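Local coordinates for solute-binding protein (Thermoactinomyces vulgaris, PDB 2ZYO) that binds cyclodextrins and linear maltodextrins, here maltotetraose, and probably delivers them to a membrane sugar transporter, at residues F151-K155 and K217-R223; G74-V78 and S290-A296; N234-K238 and D254-I260. All blocks are in the same frame, centred on the assembly; numbering follows the deposited sequence.

Interaction 1: F151-K155 and K217-R223; sequences FQYAK and KWFTEAR
The ring of Phe151 drives its edge into the face of Trp218, a T-shaped pair with planes at 89° and the five-membered ring centroid 4.9 Å from that of Phe151. Phe151 CE1 sits over the middle of the indole and CD1 comes 3.6 Å from Trp218 CE2. With CG anti to the backbone N (chi1 -164°), the phenyl ring reaches out from helix 147-157 into the last turn of helix 206-220. This is the tight part: Phe151 CZ lies 3.3 Å from Lys217 O, which is near the plane of the ring and is the acceptor for the backbone N of Glu221 and Ala222. Ala222 CB fills in beside Phe151, while Ala154 CB packs 3.7 Å from Trp218 CZ3. A leucine in place of Trp218 would probably leave the Phe151 edge without a flat face to abut, open a gap beside Ala154 and deprive Tyr147 OH of its N-H partner.

The outer side is looser and polar. Lys217 NZ stands off-centre over the Phe151 ring as a cation-pi partner and also pairs with Glu214. Lys155 and Glu221 run side by side, but their direct salt bridge is long, NZ to OE1 3.9 Å, and a water bridges the same two atoms. At the other end Arg223 leaves helical geometry with positive phi; the bend of its chain at chi3 swings the guanidinium toward helix 147-157, where NH2 donates to Lys155 O at 2.6 Å from a position tilted off the carbonyl plane. Asn158 O is a second acceptor for NH2. On the strand side, Val167 of strand 165-169 touches both Ala154 and Trp218, and Phe169 meets the indole edge-to-face, seating the two helices against that strand.

Interaction 2: G74-V78 and S290-A296; sequences GADLV and SKYPKYA
An ST turn leading into helix 293-302 meets the start of strand 77-81, with Asp76 and Ser290 as the polar link between them. Ser290 OG donates to Asp76 OD1 at 2.6 Å, using the anti lone pair of that oxygen, the one turned away from OD2. The same OG accepts from Tyr292 N at 3.2 Å with an N-H...O angle of 155°, which closes the turn. Ser290 OG lies anti to its own N (chi1 177°), a rotation that places it between the carboxylate and the amide at the N-cap position. A water adds a second link: it donates to Asp76 OD1 and accepts from Lys291 N at 2.8 Å, so OD1 takes two hydrogen bonds, one from the hydroxyl and one from the water.

Next to this polar cluster the contact turns apolar. Ala296, in the first turn of the helix, brings its CB to 4.1 Å from Asp76 CB and 4.0 Å from Leu77 CD2. Leu77 CD2 also lies 3.6 Å from Ala296 O, and Leu286 of strand 278-287 touches both Leu77 and Ala296.

The other carboxylate oxygen, Asp76 OD2, accepts from Val22 N, so one side chain joins strand 20-25 to the approach to the helix. Asp76 is buried, and these donors from a hydroxyl, a water and a backbone amide are likely to stabilise its ionised form. The hydroxyl relays a chain of donors, Tyr292 N-H to Ser290 OG to Asp76 OD1, and the carboxylate probably polarises it into a better acceptor for the amide.

Interaction 3: N234-K238 and D254-I260; sequences NGLFK and DYQAAGI
Phe237 of helix 230-238 meets Tyr255 of helix 252-257 in a tilted edge-to-face aromatic pair; strand 242-247 joins the two helices, and the second ends in a Schellman motif at Gly259.

Aromatic and apolar contacts form the centre. Phe237, its CG anti to the backbone N, turns an edge toward one face of Tyr255, with centroids 4.5 Å apart and planes at 54° rather than perpendicular. Phe237 CD2 stands over the middle of the tyrosine ring, and CE2 comes 3.5 Å from Tyr255 CD2. Ile260, just beyond the Schellman turn, adds CG2 at 3.7 Å from Phe237 CE2 and lays CD1 against the backbone O of Phe237. Lys238 CG rests between the edge of Tyr255, at CD1, and Ala258 CB. Val245 of strand 242-247 touches both aromatic side chains.

The charged contact lies toward the rim. The Lys238 chain is bent at chi3, bringing NZ 2.8 Å from Asp254 OD2 in a salt bridge. The ammonium meets the syn side of that oxygen, somewhat out of the carboxylate plane.

A neutral hydrogen bond holds the far end of the tyrosine. Tyr255 OH donates to Asn234 OD1 at 2.7 Å, and Asn247 ND2 is a second partner of the hydroxyl. In the bond to Asn234 the donor is tilted 17° from the amide carbonyl plane, with a C=O...O angle of 149°.

Overall arrangement
From the N terminus, residues 74-78 come first and wait longest for their partner: interaction 2 closes only at 290-296, after a loop of 211 intervening residues. Both other contacts nest inside it, in series. Interaction 1 closes a 61-residue loop, joining helix 147-157 to helix 206-220; helix 230-238 follows, and interaction 3 closes a short loop of 15 residues onto helix 252-257. Interactions 1 and 3 have centres about 23 Å apart and both pack near strand 165-169 or its neighbour 242-247. Interaction 2 lies across the chain's centre from interaction 1, with centres about 51 Å apart, tying strand 77-81 to helix 293-302.

Interaction 1: F151-K155 and K217-R223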
loop_
_atom_site.group_PDB
_atom_site.type_symbol
_atom_site.label_atom_id
_atom_site.label_comp_id
_atom_site.label_asym_id
_atom_site.label_seq_id
_atom_site.Cartn_x
_atom_site.Cartn_y
_atom_site.Cartn_z
ATOM N N PHE A 151 -3.960 -9.001 -22.025
ATOM C CA PHE A 151 -2.705 -8.894 -22.758
ATOM C C PHE A 151 -2.918 -8.837 -24.270
ATOM O O PHE A 151 -2.229 -8.089 -24.963
ATOM C CB PHE A 151 -1.727 -10.011 -22.390
ATOM C CG PHE A 151 -0.322 -9.725 -22.827
ATOM C CD1 PHE A 151 0.460 -8.816 -22.123
ATOM C CD2 PHE A 151 0.207 -10.330 -23.962
ATOM C CE1 PHE A 151 1.755 -8.523 -22.532
ATOM C CE2 PHE A 151 1.502 -10.045 -24.378
ATOM C CZ PHE A 151 2.278 -9.138 -23.662
ATOM N N GLN A 152 -3.875 -9.621 -24.764
ATOM C CA GLN A 152 -4.274 -9.570 -26.173
ATOM C C GLN A 152 -4.756 -8.167 -26.545
ATOM O O GLN A 152 -4.375 -7.625 -27.586
ATOM C CB GLN A 152 -5.354 -10.621 -26.470
ATOM C CG GLN A 152 -5.930 -10.576 -27.895
ATOM C CD GLN A 152 -4.874 -10.737 -28.979
ATOM O OE1 GLN A 152 -3.929 -11.512 -28.837
ATOM N NE2 GLN A 152 -5.041 -10.006 -30.074
ATOM N N TYR A 153 -5.583 -7.587 -25.677
ATOM C CA TYR A 153 -6.076 -6.221 -25.836
ATOM C C TYR A 153 -4.919 -5.222 -25.941
ATOM O O TYR A 153 -4.956 -4.311 -26.763
ATOM C CB TYR A 153 -7.005 -5.864 -24.669
ATOM C CG TYR A 153 -7.719 -4.535 -24.799
ATOM C CD1 TYR A 153 -8.918 -4.432 -25.505
ATOM C CD2 TYR A 153 -7.208 -3.386 -24.199
ATOM C CE1 TYR A 153 -9.580 -3.212 -25.622
ATOM C CE2 TYR A 153 -7.861 -2.162 -24.313
ATOM C CZ TYR A 153 -9.045 -2.082 -25.023
ATOM O OH TYR A 153 -9.694 -0.873 -25.130
ATOM N N ALA A 154 -3.891 -5.405 -25.113
ATOM C CA ALA A 154 -2.700 -4.554 -25.167
ATOM C C ALA A 154 -1.923 -4.742 -26.474
ATOM O O ALA A 154 -1.527 -3.764 -27.111
ATOM C CB ALA A 154 -1.804 -4.808 -23.965
ATOM N N LYS A 155 -1.715 -5.994 -26.873
ATOM C CA LYS A 155 -1.016 -6.303 -28.123
ATOM C C LYS A 155 -1.716 -5.703 -29.339
ATOM O O LYS A 155 -1.064 -5.192 -30.250
ATOM C CB LYS A 155 -0.878 -7.812 -28.312
ATOM C CG LYS A 155 0.141 -8.473 -27.401
ATOM C CD LYS A 155 0.470 -9.883 -27.875
ATOM C CE LYS A 155 -0.722 -10.821 -27.721
ATOM N NZ LYS A 155 -0.423 -12.200 -28.188
ATOM N N LYS A 217 7.370 -9.585 -21.805
ATOM C CA LYS A 217 6.355 -9.574 -22.863
ATOM C C LYS A 217 5.678 -8.214 -23.035
ATOM O O LYS A 217 5.273 -7.852 -24.142
ATOM C CB LYS A 217 5.312 -10.663 -22.615
ATOM C CG LYS A 217 5.791 -12.066 -22.969
ATOM C CD LYS A 217 4.854 -13.138 -22.426
ATOM C CE LYS A 217 3.497 -13.121 -23.114
ATOM N NZ LYS A 217 2.545 -14.047 -22.440
ATOM N N TRP A 218 5.562 -7.459 -21.945
ATOM C CA TRP A 218 4.972 -6.123 -22.003
ATOM C C TRP A 218 5.801 -5.154 -22.844
ATOM O O TRP A 218 5.271 -4.190 -23.392
ATOM C CB TRP A 218 4.731 -5.571 -20.595
ATOM C CG TRP A 218 3.476 -6.117 -19.998
ATOM C CD1 TRP A 218 3.364 -7.189 -19.162
ATOM C CD2 TRP A 218 2.144 -5.636 -20.219
ATOM N NE1 TRP A 218 2.044 -7.401 -18.837
ATOM C CE2 TRP A 218 1.275 -6.462 -19.473
ATOM C CE3 TRP A 218 1.603 -4.582 -20.968
ATOM C CZ2 TRP A 218 -0.112 -6.270 -19.455
ATOM C CZ3 TRP A 218 0.222 -4.392 -20.950
ATOM C CH2 TRP A 218 -0.617 -5.233 -20.197
ATOM N N PHE A 219 7.093 -5.437 -22.965
ATOM C CA PHE A 219 7.992 -4.594 -23.744
ATOM C C PHE A 219 8.265 -5.166 -25.135
ATOM O O PHE A 219 8.368 -4.412 -26.104
ATOM C CB PHE A 219 9.284 -4.330 -22.963
ATOM C CG PHE A 219 9.055 -3.587 -21.677
ATOM C CD1 PHE A 219 8.976 -2.198 -21.672
ATOM C CD2 PHE A 219 8.879 -4.275 -20.478
ATOM C CE1 PHE A 219 8.744 -1.503 -20.490
ATOM C CE2 PHE A 219 8.645 -3.586 -19.290
ATOM C CZ PHE A 219 8.578 -2.200 -19.295
ATOM N N THR A 220 8.351 -6.491 -25.233
ATOM C CA THR A 220 8.638 -7.162 -26.508
ATOM C C THR A 220 7.401 -7.383 -27.385
ATOM O O THR A 220 7.507 -7.418 -28.615
ATOM C CB THR A 220 9.334 -8.521 -26.294
ATOM O OG1 THR A 220 8.500 -9.364 -25.489
ATOM C CG2 THR A 220 10.691 -8.341 -25.616
ATOM N N GLU A 221 6.236 -7.544 -26.757
ATOM C CA GLU A 221 4.993 -7.806 -27.493
ATOM C C GLU A 221 3.956 -6.687 -27.374
ATOM O O GLU A 221 3.255 -6.382 -28.341
ATOM C CB GLU A 221 4.372 -9.136 -27.056
ATOM C CG GLU A 221 5.218 -10.369 -27.359
ATOM C CD GLU A 221 4.523 -11.664 -26.973
ATOM O OE1 GLU A 221 3.278 -11.735 -27.066
ATOM O OE2 GLU A 221 5.224 -12.619 -26.582
ATOM N N ALA A 222 3.849 -6.093 -26.187
ATOM C CA ALA A 222 2.858 -5.043 -25.936
ATOM C C ALA A 222 3.419 -3.634 -26.152
ATOM O O ALA A 222 2.734 -2.637 -25.906
ATOM C CB ALA A 222 2.260 -5.191 -24.539
ATOM N N ARG A 223 4.670 -3.569 -26.607
ATOM C CA ARG A 223 5.303 -2.334 -27.086
ATOM C C ARG A 223 5.299 -1.148 -26.108
ATOM O O ARG A 223 5.225 0.010 -26.527
ATOM C CB ARG A 223 4.708 -1.921 -28.446
ATOM C CG ARG A 223 4.866 -2.972 -29.545
ATOM C CD ARG A 223 4.185 -2.549 -30.846
ATOM N NE ARG A 223 2.732 -2.445 -30.713
ATOM C CZ ARG A 223 1.870 -3.432 -30.949
ATOM N NH1 ARG A 223 2.290 -4.628 -31.346
ATOM N NH2 ARG A 223 0.571 -3.217 -30.790
HETATM O O HOH W 1 1.432 -13.302 -26.406
#

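Interaction 2: G74-V78 and S290-A296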
loop_
_atom_site.group_PDB
_atom_site.type_symbol
_atom_site.label_atom_id
_atom_site.label_comp_id
_atom_site.label_asym_id
_atom_site.label_seq_id
_atom_site.Cartn_x
_atom_site.Cartn_y
_atom_site.Cartn_z
ATOM N N GLY A 74 7.438 13.786 22.176
ATOM C CA GLY A 74 6.842 12.973 21.123
ATOM C C GLY A 74 5.344 12.796 21.265
ATOM O O GLY A 74 4.778 12.990 22.346
ATOM N N ALA A 75 4.704 12.423 20.159
ATOM C CA ALA A 75 3.281 12.097 20.148
ATOM C C ALA A 75 3.009 10.775 20.848
ATOM O O ALA A 75 3.880 9.912 20.923
ATOM C CB ALA A 75 2.774 12.031 18.726
ATOM N N ASP A 76 1.792 10.618 21.356
ATOM C CA ASP A 76 1.356 9.330 21.876
ATOM C C ASP A 76 0.963 8.414 20.724
ATOM O O ASP A 76 1.323 7.233 20.707
ATOM C CB ASP A 76 0.199 9.512 22.854
ATOM C CG ASP A 76 0.601 10.313 24.075
ATOM O OD1 ASP A 76 1.292 9.753 24.948
ATOM O OD2 ASP A 76 0.237 11.505 24.155
ATOM N N LEU A 77 0.237 8.972 19.758
ATOM C CA LEU A 77 -0.160 8.230 18.567
ATOM C C LEU A 77 0.484 8.823 17.323
ATOM O O LEU A 77 0.483 10.040 17.131
ATOM C CB LEU A 77 -1.686 8.203 18.415
ATOM C CG LEU A 77 -2.538 7.588 19.534
ATOM C CD1 LEU A 77 -3.990 7.532 19.095
ATOM C CD2 LEU A 77 -2.050 6.198 19.938
ATOM N N VAL A 78 1.039 7.943 16.494
ATOM C CA VAL A 78 1.697 8.325 15.247
ATOM C C VAL A 78 1.144 7.482 14.100
ATOM O O VAL A 78 0.430 6.503 14.330
ATOM C CB VAL A 78 3.237 8.157 15.333
ATOM C CG1 VAL A 78 3.835 9.165 16.316
ATOM C CG2 VAL A 78 3.609 6.729 15.731
ATOM N N SER A 290 5.338 6.918 24.958
ATOM C CA SER A 290 4.087 7.355 25.566
ATOM C C SER A 290 4.026 6.930 27.027
ATOM O O SER A 290 4.313 5.776 27.360
ATOM C CB SER A 290 2.878 6.793 24.818
ATOM O OG SER A 290 1.677 7.183 25.467
ATOM N N LYS A 291 3.650 7.875 27.884
ATOM C CA LYS A 291 3.497 7.625 29.315
ATOM C C LYS A 291 2.091 7.119 29.627
ATOM O O LYS A 291 1.789 6.756 30.768
ATOM C CB LYS A 291 3.786 8.898 30.117
ATOM C CG LYS A 291 5.187 9.473 29.920
ATOM C CD LYS A 291 6.225 8.766 30.782
ATOM C CE LYS A 291 7.604 9.408 30.643
ATOM N NZ LYS A 291 7.614 10.873 30.943
ATOM N N TYR A 292 1.236 7.090 28.605
ATOM C CA TYR A 292 -0.163 6.700 28.778
ATOM C C TYR A 292 -0.622 5.664 27.748
ATOM O O TYR A 292 -1.550 5.927 26.981
ATOM C CB TYR A 292 -1.072 7.935 28.728
ATOM C CG TYR A 292 -0.631 9.057 29.639
ATOM C CD1 TYR A 292 -0.942 9.040 31.000
ATOM C CD2 TYR A 292 0.101 10.134 29.140
ATOM C CE1 TYR A 292 -0.531 10.072 31.842
ATOM C CE2 TYR A 292 0.514 11.168 29.970
ATOM C CZ TYR A 292 0.194 11.131 31.317
ATOM O OH TYR A 292 0.604 12.157 32.137
ATOM N N PRO A 293 0.008 4.471 27.742
ATOM C CA PRO A 293 -0.335 3.452 26.746
ATOM C C PRO A 293 -1.809 3.022 26.775
ATOM O O PRO A 293 -2.420 2.861 25.716
ATOM C CB PRO A 293 0.582 2.275 27.108
ATOM C CG PRO A 293 0.974 2.512 28.527
ATOM C CD PRO A 293 1.065 3.995 28.656
ATOM N N LYS A 294 -2.382 2.852 27.965
ATOM C CA LYS A 294 -3.772 2.391 28.074
ATOM C C LYS A 294 -4.775 3.430 27.575
ATOM O O LYS A 294 -5.676 3.104 26.801
ATOM C CB LYS A 294 -4.106 1.951 29.501
ATOM C CG LYS A 294 -3.335 0.721 29.957
ATOM C CD LYS A 294 -3.724 0.318 31.368
ATOM C CE LYS A 294 -2.944 -0.905 31.824
ATOM N NZ LYS A 294 -3.269 -1.278 33.232
ATOM N N TYR A 295 -4.617 4.675 28.017
ATOM C CA TYR A 295 -5.480 5.759 27.558
ATOM C C TYR A 295 -5.282 6.064 26.072
ATOM O O TYR A 295 -6.253 6.305 25.353
ATOM C CB TYR A 295 -5.261 7.024 28.390
ATOM C CG TYR A 295 -6.060 7.073 29.675
ATOM C CD1 TYR A 295 -5.509 6.632 30.881
ATOM C CD2 TYR A 295 -7.360 7.578 29.688
ATOM C CE1 TYR A 295 -6.241 6.690 32.069
ATOM C CE2 TYR A 295 -8.098 7.637 30.868
ATOM C CZ TYR A 295 -7.532 7.192 32.051
ATOM O OH TYR A 295 -8.265 7.257 33.214
ATOM N N ALA A 296 -4.030 6.043 25.614
ATOM C CA ALA A 296 -3.737 6.282 24.198
ATOM C C ALA A 296 -4.343 5.204 23.306
ATOM O O ALA A 296 -4.782 5.493 22.195
ATOM C CB ALA A 296 -2.237 6.393 23.963
HETATM O O HOH W 2 3.101 10.462 26.839
#

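Interaction 3: N234-K238 and D254-I260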
loop_
_atom_site.group_PDB
_atom_site.type_symbol
_atom_site.label_atom_id
_atom_site.label_comp_id
_atom_site.label_asym_id
_atom_site.label_seq_id
_atom_site.Cartn_x
_atom_site.Cartn_y
_atom_site.Cartn_z
ATOM N N ASN A 234 0.463 8.352 -16.256
ATOM C CA ASN A 234 -0.549 9.318 -15.843
ATOM C C ASN A 234 -0.849 10.362 -16.914
ATOM O O ASN A 234 -2.013 10.635 -17.208
ATOM C CB ASN A 234 -0.148 9.986 -14.525
ATOM C CG ASN A 234 -0.049 8.995 -13.379
ATOM O OD1 ASN A 234 -0.771 8.000 -13.339
ATOM N ND2 ASN A 234 0.851 9.265 -12.442
ATOM N N GLY A 235 0.204 10.924 -17.501
ATOM C CA GLY A 235 0.063 11.922 -18.560
ATOM C C GLY A 235 -0.746 11.411 -19.736
ATOM O O GLY A 235 -1.673 12.079 -20.200
ATOM N N LEU A 236 -0.402 10.213 -20.206
ATOM C CA LEU A 236 -1.084 9.617 -21.350
ATOM C C LEU A 236 -2.522 9.199 -21.056
ATOM O O LEU A 236 -3.386 9.317 -21.924
ATOM C CB LEU A 236 -0.273 8.460 -21.941
ATOM C CG LEU A 236 0.998 8.887 -22.685
ATOM C CD1 LEU A 236 1.795 7.682 -23.147
ATOM C CD2 LEU A 236 0.662 9.790 -23.865
ATOM N N PHE A 237 -2.787 8.722 -19.841
ATOM C CA PHE A 237 -4.164 8.410 -19.456
ATOM C C PHE A 237 -5.017 9.681 -19.398
ATOM O O PHE A 237 -6.152 9.699 -19.879
ATOM C CB PHE A 237 -4.226 7.643 -18.128
ATOM C CG PHE A 237 -5.601 7.127 -17.796
ATOM C CD1 PHE A 237 -6.129 6.025 -18.469
ATOM C CD2 PHE A 237 -6.373 7.748 -16.819
ATOM C CE1 PHE A 237 -7.407 5.551 -18.168
ATOM C CE2 PHE A 237 -7.651 7.283 -16.512
ATOM C CZ PHE A 237 -8.167 6.182 -17.188
ATOM N N LYS A 238 -4.457 10.745 -18.825
ATOM C CA LYS A 238 -5.148 12.036 -18.739
ATOM C C LYS A 238 -5.387 12.666 -20.112
ATOM O O LYS A 238 -6.285 13.497 -20.266
ATOM C CB LYS A 238 -4.387 13.006 -17.832
ATOM C CG LYS A 238 -4.455 12.645 -16.349
ATOM C CD LYS A 238 -3.795 13.701 -15.467
ATOM C CE LYS A 238 -2.277 13.642 -15.553
ATOM N NZ LYS A 238 -1.636 14.678 -14.697
ATOM N N ASP A 254 -6.572 13.158 -9.674
ATOM C CA ASP A 254 -5.869 13.755 -10.807
ATOM C C ASP A 254 -6.519 13.394 -12.149
ATOM O O ASP A 254 -6.669 14.256 -13.019
ATOM C CB ASP A 254 -4.391 13.346 -10.790
ATOM C CG ASP A 254 -3.543 14.135 -11.777
ATOM O OD1 ASP A 254 -3.853 15.316 -12.042
ATOM O OD2 ASP A 254 -2.552 13.567 -12.281
ATOM N N TYR A 255 -6.909 12.127 -12.308
ATOM C CA TYR A 255 -7.572 11.671 -13.535
ATOM C C TYR A 255 -8.921 12.353 -13.749
ATOM O O TYR A 255 -9.260 12.733 -14.872
ATOM C CB TYR A 255 -7.777 10.151 -13.531
ATOM C CG TYR A 255 -6.521 9.302 -13.605
ATOM C CD1 TYR A 255 -5.306 9.821 -14.065
ATOM C CD2 TYR A 255 -6.564 7.958 -13.246
ATOM C CE1 TYR A 255 -4.162 9.024 -14.133
ATOM C CE2 TYR A 255 -5.431 7.154 -13.317
ATOM C CZ TYR A 255 -4.239 7.689 -13.761
ATOM O OH TYR A 255 -3.128 6.879 -13.823
ATOM N N GLN A 256 -9.683 12.491 -12.668
ATOM C CA GLN A 256 -11.007 13.113 -12.717
ATOM C C GLN A 256 -10.917 14.614 -12.971
ATOM O O GLN A 256 -11.739 15.172 -13.702
ATOM C CB GLN A 256 -11.782 12.832 -11.430
ATOM C CG GLN A 256 -12.168 11.371 -11.259
ATOM C CD GLN A 256 -12.947 11.114 -9.989
ATOM O OE1 GLN A 256 -12.582 11.584 -8.912
ATOM N NE2 GLN A 256 -14.024 10.352 -10.108
ATOM N N ALA A 257 -9.914 15.258 -12.375
ATOM C CA ALA A 257 -9.658 16.678 -12.617
ATOM C C ALA A 257 -9.338 16.946 -14.089
ATOM O O ALA A 257 -9.638 18.024 -14.606
ATOM C CB ALA A 257 -8.532 17.178 -11.724
ATOM N N ALA A 258 -8.741 15.954 -14.752
ATOM C CA ALA A 258 -8.399 16.037 -16.173
ATOM C C ALA A 258 -9.606 15.838 -17.096
ATOM O O ALA A 258 -9.520 16.087 -18.301
ATOM C CB ALA A 258 -7.305 15.036 -16.511
ATOM N N GLY A 259 -10.720 15.376 -16.528
ATOM C CA GLY A 259 -11.964 15.199 -17.278
ATOM C C GLY A 259 -12.256 13.783 -17.737
ATOM O O GLY A 259 -13.160 13.563 -18.545
ATOM N N ILE A 260 -11.493 12.819 -17.229
ATOM C CA ILE A 260 -11.710 11.416 -17.567
ATOM C C ILE A 260 -12.855 10.847 -16.734
ATOM O O ILE A 260 -12.909 11.044 -15.516
ATOM C CB ILE A 260 -10.423 10.556 -17.362
ATOM C CG1 ILE A 260 -9.211 11.172 -18.083
ATOM C CG2 ILE A 260 -10.653 9.099 -17.791
ATOM C CD1 ILE A 260 -9.367 11.367 -19.599
#